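Local coordinates for phenol hydroxylase component phO (Pseudomonas stutzeri, PDB 3U52), which probably serves as the small subunit of a multicomponent phenol hydroxylase, which oxidises phenols, within an assembly of six protein chains, at residues 38-43 against 56-61. Sequence-based numbering, arbitrary orientation.
Sequences APFALL and EILKPA
Ala-61 N donates to Ile-57 O at 3.1 Å, a turn of helix 56-61 that sets two of its residues, four apart, against strand 40-43. The pairing is a worked example of how an alpha helix rests on one face of a sheet: alternate strand residues, Phe-40 and Leu-42, point toward the helix, which answers with Ile-57, Leu-58 and Ala-61. Phe-40 meets the later end. The methyl CB of Ala-61 lies over one face of its ring, 4.3 Å from the centroid and 15° off the normal, a CH-pi contact displaced toward the rim at CE2. The far end of the ring reaches the carbonyl of Ala-61, with Phe-40 CZ 3.7 Å from Ala-61 O. Leu-58 closes in with CD1, 4.4 Å from Phe-40 CD2, in an oblique approach. This reach depends on chi1 of -61°, which sets CG of Phe-40 opposite the carbonyl carbon and sends the ring across to the helix. Replacing Phe-40 with an alanine would probably leave a gap beneath the Ala-61 methyl and strip Leu-58 CD1 of its aromatic neighbour. Farther along, the side chains of Leu-42 and Ile-57 run alongside one another with opposed headings, and Ile-57 CG2 fits against both leucine methyls, 3.8 Å from Leu-42 CD2 and 4.1 Å from CD1. The axes of the two short segments run roughly antiparallel, at 146°, and come within 10.7 Å, a spacing bridged mainly by apolar side chains. Helix 50-62 thus packs on a mixed sheet whose strand order, 2-1-5-3-4, is that of the beta-grasp (ubiquitin-like) fold. Strand 40-44 pairs antiparallel with strand 24-29, whose Val-28 also touches Leu-42 and Leu-58, while backbone hydrogen bonds from Pro-39 and Ala-41 join the chain of another protein in the assembly.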
loop_
_atom_site.group_PDB
_atom_site.type_symbol
_atom_site.label_atom_id
_atom_site.label_comp_id
_atom_site.label_asym_id
_atom_site.label_seq_id
_atom_site.Cartn_x
_atom_site.Cartn_y
_atom_site.Cartn_z
ATOM N N ALA E 38 -23.420 -38.749 -14.835
ATOM C CA ALA E 38 -24.436 -38.365 -15.820
ATOM C C ALA E 38 -24.624 -39.489 -16.862
ATOM O O ALA E 38 -23.752 -40.372 -17.004
ATOM C CB ALA E 38 -23.987 -37.057 -16.528
ATOM N N PRO E 39 -25.741 -39.453 -17.610
ATOM C CA PRO E 39 -25.882 -40.330 -18.740
ATOM C C PRO E 39 -24.715 -40.183 -19.693
ATOM O O PRO E 39 -24.189 -39.082 -19.868
ATOM C CB PRO E 39 -27.182 -39.839 -19.403
ATOM C CG PRO E 39 -27.983 -39.272 -18.276
ATOM C CD PRO E 39 -26.928 -38.598 -17.440
ATOM N N PHE E 40 -24.305 -41.293 -20.284
ATOM C CA PHE E 40 -23.238 -41.291 -21.285
ATOM C C PHE E 40 -23.718 -40.651 -22.549
ATOM O O PHE E 40 -24.853 -40.874 -22.952
ATOM C CB PHE E 40 -22.828 -42.707 -21.597
ATOM C CG PHE E 40 -22.287 -43.472 -20.421
ATOM C CD1 PHE E 40 -21.207 -42.993 -19.678
ATOM C CD2 PHE E 40 -22.822 -44.711 -20.102
ATOM C CE1 PHE E 40 -20.682 -43.727 -18.623
ATOM C CE2 PHE E 40 -22.298 -45.464 -19.033
ATOM C CZ PHE E 40 -21.234 -44.955 -18.296
ATOM N N ALA E 41 -22.857 -39.878 -23.190
ATOM C CA ALA E 41 -23.122 -39.347 -24.532
ATOM C C ALA E 41 -22.215 -40.094 -25.477
ATOM O O ALA E 41 -20.983 -40.022 -25.370
ATOM C CB ALA E 41 -22.847 -37.858 -24.611
ATOM N N LEU E 42 -22.822 -40.853 -26.377
ATOM C CA LEU E 42 -22.063 -41.696 -27.299
ATOM C C LEU E 42 -22.248 -41.255 -28.780
ATOM O O LEU E 42 -23.297 -40.683 -29.146
ATOM C CB LEU E 42 -22.501 -43.152 -27.109
ATOM C CG LEU E 42 -22.615 -43.620 -25.651
ATOM C CD1 LEU E 42 -23.529 -44.852 -25.614
ATOM C CD2 LEU E 42 -21.250 -43.963 -25.093
ATOM N N LEU E 43 -21.216 -41.503 -29.600
ATOM C CA LEU E 43 -21.265 -41.318 -31.043
ATOM C C LEU E 43 -21.124 -42.713 -31.624
ATOM O O LEU E 43 -20.135 -43.425 -31.382
ATOM C CB LEU E 43 -20.112 -40.451 -31.547
ATOM C CG LEU E 43 -20.352 -39.949 -32.988
ATOM C CD1 LEU E 43 -21.431 -38.881 -33.021
ATOM C CD2 LEU E 43 -19.094 -39.441 -33.659
ATOM N N GLU E 56 -19.718 -53.778 -27.534
ATOM C CA GLU E 56 -18.551 -52.987 -27.919
ATOM C C GLU E 56 -18.462 -51.619 -27.208
ATOM O O GLU E 56 -17.365 -51.075 -27.044
ATOM C CB GLU E 56 -18.498 -52.758 -29.449
ATOM C CG GLU E 56 -18.471 -54.016 -30.366
ATOM C CD GLU E 56 -18.535 -53.632 -31.856
ATOM O OE1 GLU E 56 -18.697 -54.530 -32.721
ATOM O OE2 GLU E 56 -18.425 -52.419 -32.167
ATOM N N ILE E 57 -19.609 -51.058 -26.839
ATOM C CA ILE E 57 -19.656 -49.711 -26.257
ATOM C C ILE E 57 -20.161 -49.669 -24.830
ATOM O O ILE E 57 -19.445 -49.182 -23.946
ATOM C CB ILE E 57 -20.428 -48.714 -27.133
ATOM C CG1 ILE E 57 -19.858 -48.719 -28.554
ATOM C CG2 ILE E 57 -20.314 -47.292 -26.564
ATOM C CD1 ILE E 57 -20.686 -48.014 -29.530
ATOM N N LEU E 58 -21.356 -50.194 -24.580
ATOM C CA LEU E 58 -21.946 -50.097 -23.238
ATOM C C LEU E 58 -21.177 -50.867 -22.142
ATOM O O LEU E 58 -20.896 -50.350 -21.060
ATOM C CB LEU E 58 -23.427 -50.472 -23.295
ATOM C CG LEU E 58 -24.295 -50.009 -22.133
ATOM C CD1 LEU E 58 -24.188 -48.454 -21.988
ATOM C CD2 LEU E 58 -25.762 -50.469 -22.319
ATOM N N LYS E 59 -20.798 -52.097 -22.426
ATOM C CA LYS E 59 -20.003 -52.891 -21.485
ATOM C C LYS E 59 -18.629 -52.250 -21.084
ATOM O O LYS E 59 -18.321 -52.143 -19.906
ATOM C CB LYS E 59 -19.827 -54.301 -22.069
ATOM C CG LYS E 59 -20.127 -55.417 -21.108
ATOM C CD LYS E 59 -21.595 -55.438 -20.696
ATOM C CE LYS E 59 -21.769 -55.924 -19.237
ATOM N NZ LYS E 59 -20.871 -57.033 -18.749
ATOM N N PRO E 60 -17.781 -51.866 -22.065
ATOM C CA PRO E 60 -16.574 -51.067 -21.752
ATOM C C PRO E 60 -16.801 -49.764 -20.983
ATOM O O PRO E 60 -16.068 -49.482 -20.065
ATOM C CB PRO E 60 -16.018 -50.746 -23.137
ATOM C CG PRO E 60 -16.404 -51.935 -23.933
ATOM C CD PRO E 60 -17.821 -52.199 -23.493
ATOM N N ALA E 61 -17.805 -48.986 -21.374
ATOM C CA ALA E 61 -18.150 -47.715 -20.700
ATOM C C ALA E 61 -18.474 -47.918 -19.199
ATOM O O ALA E 61 -18.180 -47.045 -18.347
ATOM C CB ALA E 61 -19.341 -47.044 -21.434
#